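Local coordinates for protein arginyl-tRNA synthetase, putative (Plasmodium falciparum, PDB 5JLD) that probably joins L-arginine to its cognate tRNA at the expense of ATP, as a monomeric class I aminoacyl-tRNA synthetase of the malaria parasite, at residues 105-110 with 503-508; 498-503 with 567-572. All blocks are in the same frame, centred on the assembly; numbering follows the deposited sequence.

Contact 1 of 2, residues 105-110 with 503-508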
loop_
_atom_site.group_PDB
_atom_site.type_symbol
_atom_site.label_atom_id
_atom_site.label_comp_id
_atom_site.label_asym_id
_atom_site.label_seq_id
_atom_site.Cartn_x
_atom_site.Cartn_y
_atom_site.Cartn_z
ATOM N N SER A 105 17.696 -16.351 13.847
ATOM C CA SER A 105 16.932 -15.167 13.437
ATOM C C SER A 105 15.472 -15.378 13.843
ATOM O O SER A 105 14.849 -14.502 14.423
ATOM C CB SER A 105 17.066 -14.910 11.933
ATOM O OG SER A 105 18.417 -14.656 11.551
ATOM N N LEU A 106 14.954 -16.575 13.583
ATOM C CA LEU A 106 13.589 -16.919 13.976
ATOM C C LEU A 106 13.382 -16.792 15.482
ATOM O O LEU A 106 12.340 -16.317 15.929
ATOM C CB LEU A 106 13.245 -18.340 13.517
ATOM C CG LEU A 106 12.962 -18.480 12.018
ATOM C CD1 LEU A 106 12.873 -19.939 11.631
ATOM C CD2 LEU A 106 11.684 -17.733 11.627
ATOM N N LYS A 107 14.372 -17.222 16.257
ATOM C CA LYS A 107 14.284 -17.137 17.711
ATOM C C LYS A 107 14.229 -15.682 18.195
ATOM O O LYS A 107 13.619 -15.396 19.223
ATOM C CB LYS A 107 15.461 -17.851 18.374
ATOM C CG LYS A 107 15.534 -19.354 18.123
ATOM C CD LYS A 107 16.729 -19.952 18.872
ATOM C CE LYS A 107 16.861 -21.448 18.613
ATOM N NZ LYS A 107 18.159 -21.986 19.133
ATOM N N LYS A 108 14.881 -14.769 17.475
ATOM C CA LYS A 108 14.644 -13.339 17.759
ATOM C C LYS A 108 13.140 -12.904 17.755
ATOM O O LYS A 108 12.764 -11.960 18.445
ATOM C CB LYS A 108 15.415 -12.470 16.762
ATOM C CG LYS A 108 16.927 -12.486 16.947
ATOM C CD LYS A 108 17.600 -11.645 15.867
ATOM C CE LYS A 108 19.117 -11.622 16.006
ATOM N NZ LYS A 108 19.761 -10.838 14.908
ATOM N N LEU A 109 12.283 -13.595 17.003
ATOM C CA LEU A 109 10.861 -13.226 16.900
ATOM C C LEU A 109 10.052 -13.384 18.186
ATOM O O LEU A 109 8.863 -13.045 18.223
ATOM C CB LEU A 109 10.171 -14.054 15.803
ATOM C CG LEU A 109 10.566 -13.670 14.382
ATOM C CD1 LEU A 109 9.887 -14.568 13.373
ATOM C CD2 LEU A 109 10.242 -12.178 14.131
ATOM N N PHE A 110 10.665 -13.917 19.219
ATOM C CA PHE A 110 9.953 -14.137 20.452
ATOM C C PHE A 110 10.275 -13.127 21.502
ATOM O O PHE A 110 11.373 -13.085 21.995
ATOM C CB PHE A 110 10.280 -15.505 20.990
ATOM C CG PHE A 110 9.767 -16.609 20.147
ATOM C CD1 PHE A 110 10.434 -16.992 19.030
ATOM C CD2 PHE A 110 8.614 -17.251 20.472
ATOM C CE1 PHE A 110 9.964 -18.010 18.245
ATOM C CE2 PHE A 110 8.135 -18.267 19.696
ATOM C CZ PHE A 110 8.810 -18.652 18.576
ATOM N N ASP A 503 14.093 -22.667 21.897
ATOM C CA ASP A 503 15.234 -23.492 21.543
ATOM C C ASP A 503 14.828 -24.897 21.076
ATOM O O ASP A 503 15.688 -25.757 20.841
ATOM C CB ASP A 503 16.208 -23.585 22.719
ATOM C CG ASP A 503 17.061 -22.329 22.878
ATOM O OD1 ASP A 503 17.387 -21.689 21.852
ATOM O OD2 ASP A 503 17.419 -21.999 24.029
ATOM N N GLU A 504 13.524 -25.134 20.937
ATOM C CA GLU A 504 13.065 -26.382 20.340
ATOM C C GLU A 504 13.319 -26.324 18.849
ATOM O O GLU A 504 13.445 -27.349 18.176
ATOM C CB GLU A 504 11.582 -26.627 20.613
ATOM C CG GLU A 504 11.279 -27.089 22.026
ATOM C CD GLU A 504 11.686 -28.524 22.276
ATOM O OE1 GLU A 504 12.016 -29.232 21.303
ATOM O OE2 GLU A 504 11.680 -28.944 23.451
ATOM N N LEU A 505 13.424 -25.102 18.347
ATOM C CA LEU A 505 13.427 -24.841 16.919
ATOM C C LEU A 505 14.586 -25.513 16.208
ATOM O O LEU A 505 15.745 -25.207 16.467
ATOM C CB LEU A 505 13.459 -23.331 16.673
ATOM C CG LEU A 505 12.896 -22.836 15.345
ATOM C CD1 LEU A 505 11.448 -23.274 15.173
ATOM C CD2 LEU A 505 13.005 -21.330 15.297
ATOM N N SER A 506 14.256 -26.437 15.311
ATOM C CA SER A 506 15.253 -27.130 14.511
ATOM C C SER A 506 14.746 -27.384 13.098
ATOM O O SER A 506 13.816 -28.173 12.868
ATOM C CB SER A 506 15.669 -28.455 15.165
ATOM O OG SER A 506 15.953 -28.263 16.536
ATOM N N LEU A 507 15.392 -26.720 12.153
ATOM C CA LEU A 507 15.008 -26.788 10.759
ATOM C C LEU A 507 15.778 -27.924 10.085
ATOM O O LEU A 507 16.860 -27.730 9.530
ATOM C CB LEU A 507 15.264 -25.438 10.093
ATOM C CG LEU A 507 14.744 -24.278 10.961
ATOM C CD1 LEU A 507 15.039 -22.931 10.346
ATOM C CD2 LEU A 507 13.247 -24.413 11.242
ATOM N N THR A 508 15.191 -29.115 10.146
ATOM C CA THR A 508 15.859 -30.345 9.760
ATOM C C THR A 508 15.580 -30.716 8.308
ATOM O O THR A 508 16.358 -31.437 7.683
ATOM C CB THR A 508 15.427 -31.516 10.685
ATOM O OG1 THR A 508 14.004 -31.690 10.626
ATOM C CG2 THR A 508 15.806 -31.218 12.121
#

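Contact 2 of 2, residues 498-503 with 567-572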
loop_
_atom_site.group_PDB
_atom_site.type_symbol
_atom_site.label_atom_id
_atom_site.label_comp_id
_atom_site.label_asym_id
_atom_site.label_seq_id
_atom_site.Cartn_x
_atom_site.Cartn_y
_atom_site.Cartn_z
ATOM N N GLU A 498 2.551 -22.555 24.448
ATOM C CA GLU A 498 3.229 -21.628 25.346
ATOM C C GLU A 498 4.036 -22.346 26.427
ATOM O O GLU A 498 4.561 -21.713 27.342
ATOM C CB GLU A 498 2.208 -20.682 25.989
ATOM C CG GLU A 498 0.815 -21.282 26.138
ATOM C CD GLU A 498 -0.262 -20.223 26.311
ATOM O OE1 GLU A 498 0.052 -19.127 26.823
ATOM O OE2 GLU A 498 -1.424 -20.487 25.933
ATOM N N ASP A 499 4.130 -23.667 26.324
ATOM C CA ASP A 499 5.002 -24.435 27.210
ATOM C C ASP A 499 6.346 -24.657 26.524
ATOM O O ASP A 499 7.336 -25.038 27.155
ATOM C CB ASP A 499 4.358 -25.765 27.586
ATOM C CG ASP A 499 3.105 -25.585 28.417
ATOM O OD1 ASP A 499 2.543 -24.465 28.407
ATOM O OD2 ASP A 499 2.689 -26.553 29.084
ATOM N N ILE A 500 6.364 -24.388 25.223
ATOM C CA ILE A 500 7.524 -24.632 24.380
ATOM C C ILE A 500 8.499 -23.460 24.371
ATOM O O ILE A 500 8.116 -22.330 24.073
ATOM C CB ILE A 500 7.091 -24.904 22.924
ATOM C CG1 ILE A 500 5.987 -25.958 22.870
ATOM C CG2 ILE A 500 8.283 -25.272 22.064
ATOM C CD1 ILE A 500 5.455 -26.191 21.477
ATOM N N SER A 501 9.765 -23.735 24.662
ATOM C CA SER A 501 10.802 -22.717 24.545
ATOM C C SER A 501 11.283 -22.590 23.098
ATOM O O SER A 501 11.239 -23.564 22.333
ATOM C CB SER A 501 11.981 -23.044 25.463
ATOM O OG SER A 501 12.872 -23.945 24.842
ATOM N N LYS A 502 11.749 -21.394 22.737
ATOM C CA LYS A 502 12.266 -21.123 21.392
ATOM C C LYS A 502 13.351 -22.105 20.945
ATOM O O LYS A 502 13.517 -22.354 19.748
ATOM C CB LYS A 502 12.837 -19.703 21.305
ATOM C CG LYS A 502 12.502 -18.804 22.480
ATOM C CD LYS A 502 13.142 -17.428 22.342
ATOM C CE LYS A 502 12.905 -16.593 23.600
ATOM N NZ LYS A 502 13.226 -15.146 23.420
ATOM N N ASP A 503 14.093 -22.667 21.897
ATOM C CA ASP A 503 15.234 -23.492 21.543
ATOM C C ASP A 503 14.828 -24.897 21.076
ATOM O O ASP A 503 15.688 -25.757 20.841
ATOM C CB ASP A 503 16.208 -23.585 22.719
ATOM C CG ASP A 503 17.061 -22.329 22.878
ATOM O OD1 ASP A 503 17.387 -21.689 21.852
ATOM O OD2 ASP A 503 17.419 -21.999 24.029
ATOM N N ARG A 567 8.112 -28.046 15.181
ATOM C CA ARG A 567 7.125 -27.857 14.112
ATOM C C ARG A 567 5.951 -26.980 14.571
ATOM O O ARG A 567 5.490 -26.130 13.830
ATOM C CB ARG A 567 6.604 -29.197 13.597
ATOM C CG ARG A 567 7.666 -29.977 12.810
ATOM C CD ARG A 567 7.076 -31.049 11.918
ATOM N NE ARG A 567 6.565 -32.194 12.666
ATOM C CZ ARG A 567 7.308 -33.162 13.209
ATOM N NH1 ARG A 567 8.640 -33.143 13.132
ATOM N NH2 ARG A 567 6.707 -34.151 13.854
ATOM N N LEU A 568 5.479 -27.197 15.793
ATOM C CA LEU A 568 4.378 -26.413 16.333
ATOM C C LEU A 568 4.771 -24.940 16.440
ATOM O O LEU A 568 3.985 -24.043 16.122
ATOM C CB LEU A 568 3.960 -26.950 17.699
ATOM C CG LEU A 568 2.487 -26.730 18.037
ATOM C CD1 LEU A 568 1.606 -27.562 17.102
ATOM C CD2 LEU A 568 2.217 -27.074 19.498
ATOM N N LEU A 569 6.000 -24.709 16.882
ATOM C CA LEU A 569 6.563 -23.368 16.946
ATOM C C LEU A 569 6.559 -22.709 15.568
ATOM O O LEU A 569 6.178 -21.526 15.420
ATOM C CB LEU A 569 7.985 -23.424 17.513
ATOM C CG LEU A 569 8.337 -22.453 18.642
ATOM C CD1 LEU A 569 7.237 -22.409 19.690
ATOM C CD2 LEU A 569 9.663 -22.840 19.269
ATOM N N LEU A 570 6.974 -23.474 14.560
ATOM C CA LEU A 570 6.934 -22.977 13.182
ATOM C C LEU A 570 5.509 -22.613 12.779
ATOM O O LEU A 570 5.276 -21.611 12.093
ATOM C CB LEU A 570 7.495 -24.015 12.203
ATOM C CG LEU A 570 8.914 -23.733 11.713
ATOM C CD1 LEU A 570 9.459 -24.903 10.913
ATOM C CD2 LEU A 570 8.954 -22.449 10.899
ATOM N N CYS A 571 4.564 -23.450 13.197
ATOM C CA CYS A 571 3.161 -23.196 12.921
ATOM C C CYS A 571 2.718 -21.863 13.557
ATOM O O CYS A 571 1.990 -21.092 12.947
ATOM C CB CYS A 571 2.301 -24.351 13.430
ATOM S SG CYS A 571 2.410 -25.886 12.462
ATOM N N SER A 572 3.182 -21.604 14.777
ATOM C CA SER A 572 2.814 -20.405 15.537
ATOM C C SER A 572 3.349 -19.137 14.883
ATOM O O SER A 572 2.614 -18.145 14.669
ATOM C CB SER A 572 3.339 -20.523 16.972
ATOM O OG SER A 572 2.744 -19.589 17.844
#

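Contact 1 of 2, residues 105-110 with 503-508
Lys107 reaches from the last part of helix 99-108 to Asp503 in the loop before helix 510-520, its NZ donating to OD1 at 2.8 Å in a salt bridge. CG of Lys107 lies anti to its carbonyl carbon (chi1 -63°), and every torsion beyond it is close to 180°; the extended chain carries the ammonium group out to the carboxylate. The two side chains meet at about a right angle. NZ approaches OD1 on the anti side, 22° out of the carboxylate plane, and CE also touches this oxygen at 3.3 Å.

One residue earlier, Leu106 turns to the apolar part of the loop. Its CB presses on Leu505 CD2 at 3.5 Å, tighter than usual for two carbons. In Leu505, CG anti to the backbone N, together with the chi2 torsion of 58°, puts CD2 there. The CD1 atoms of Leu106 and Leu507 touch at 3.9 Å, and Ile519 of helix 510-520 also packs on Leu106.

The leucines are buried in the protein, while the ion pair joins a partly exposed lysine, itself well packed against the loop, to an exposed aspartate. One carboxylate oxygen takes the charged bond at the solvent-facing margin, where water would probably weaken its electrostatic pull.

Contact 2 of 2, residues 498-503 with 567-572
Within the helical anticodon-binding domain of the DALR family, the loop between helices 476-492 and 510-520 lies across helix 564-584, and residues 498-503 meet the helical segment 567-572 almost wholly through apolar groups. The hydrogen bonds from Cys571 N to Arg567 O and from Ser572 N to Leu568 O, both 2.9 Å, are the i to i+4 pattern of an alpha helix.

Ile500 uses two branches on two successive leucines. CG1 stands anti to the carbonyl carbon (chi1 -50°) and, with chi2 at 176°, extends CD1 to Leu568 CD2 at 3.9 Å; these side chains cross at about a right angle. The other branch, CG2, meets Leu569 CD1 at 3.9 Å and lies nearly as close to CD2. Here the isoleucine and leucine side chains run past one another in opposite directions, a different approach to each neighbour on the helix.

Leu569 divides its methyls between side chain and backbone. While CD1 faces Ile500, CD2 rests 3.5 Å from Ser501 O and 3.8 Å from Lys502 CA, so the leucine packs under the main chain where the loop enters its short 3-10 turn. The side chain of Lys502 starts away from the helix, and its NZ has a probable hydrogen bond to Phe110 O.

Behind this face, helix 564-584 is covered by other elements: Cys571 touches Ile489 and Phe490 of helix 476-492 and Phe549 of helix 536-556, whereas Leu570 reaches Phe552 of that second helix and Leu515 of helix 510-520.

The two contacts fasten two overlapping parts of one loop, with Asp503 common to both, to different supports: contact 1 to helix 99-108, far back in the chain, and contact 2 to helix 564-584 within the same anticodon-binding domain. Their centres are 8 Å apart. Contact 1 combines buried leucines with a charged outer bond; contact 2 is partly buried, with its helix leucines inside and its loop residues nearer solvent, and relies on apolar packing. Besides the polar tie of Lys502 to contact 1, the two are joined by Phe110 CZ against Leu569 CG at 3.8 Å. Leu507 and Leu570 also touch, extending the apolar packing between them.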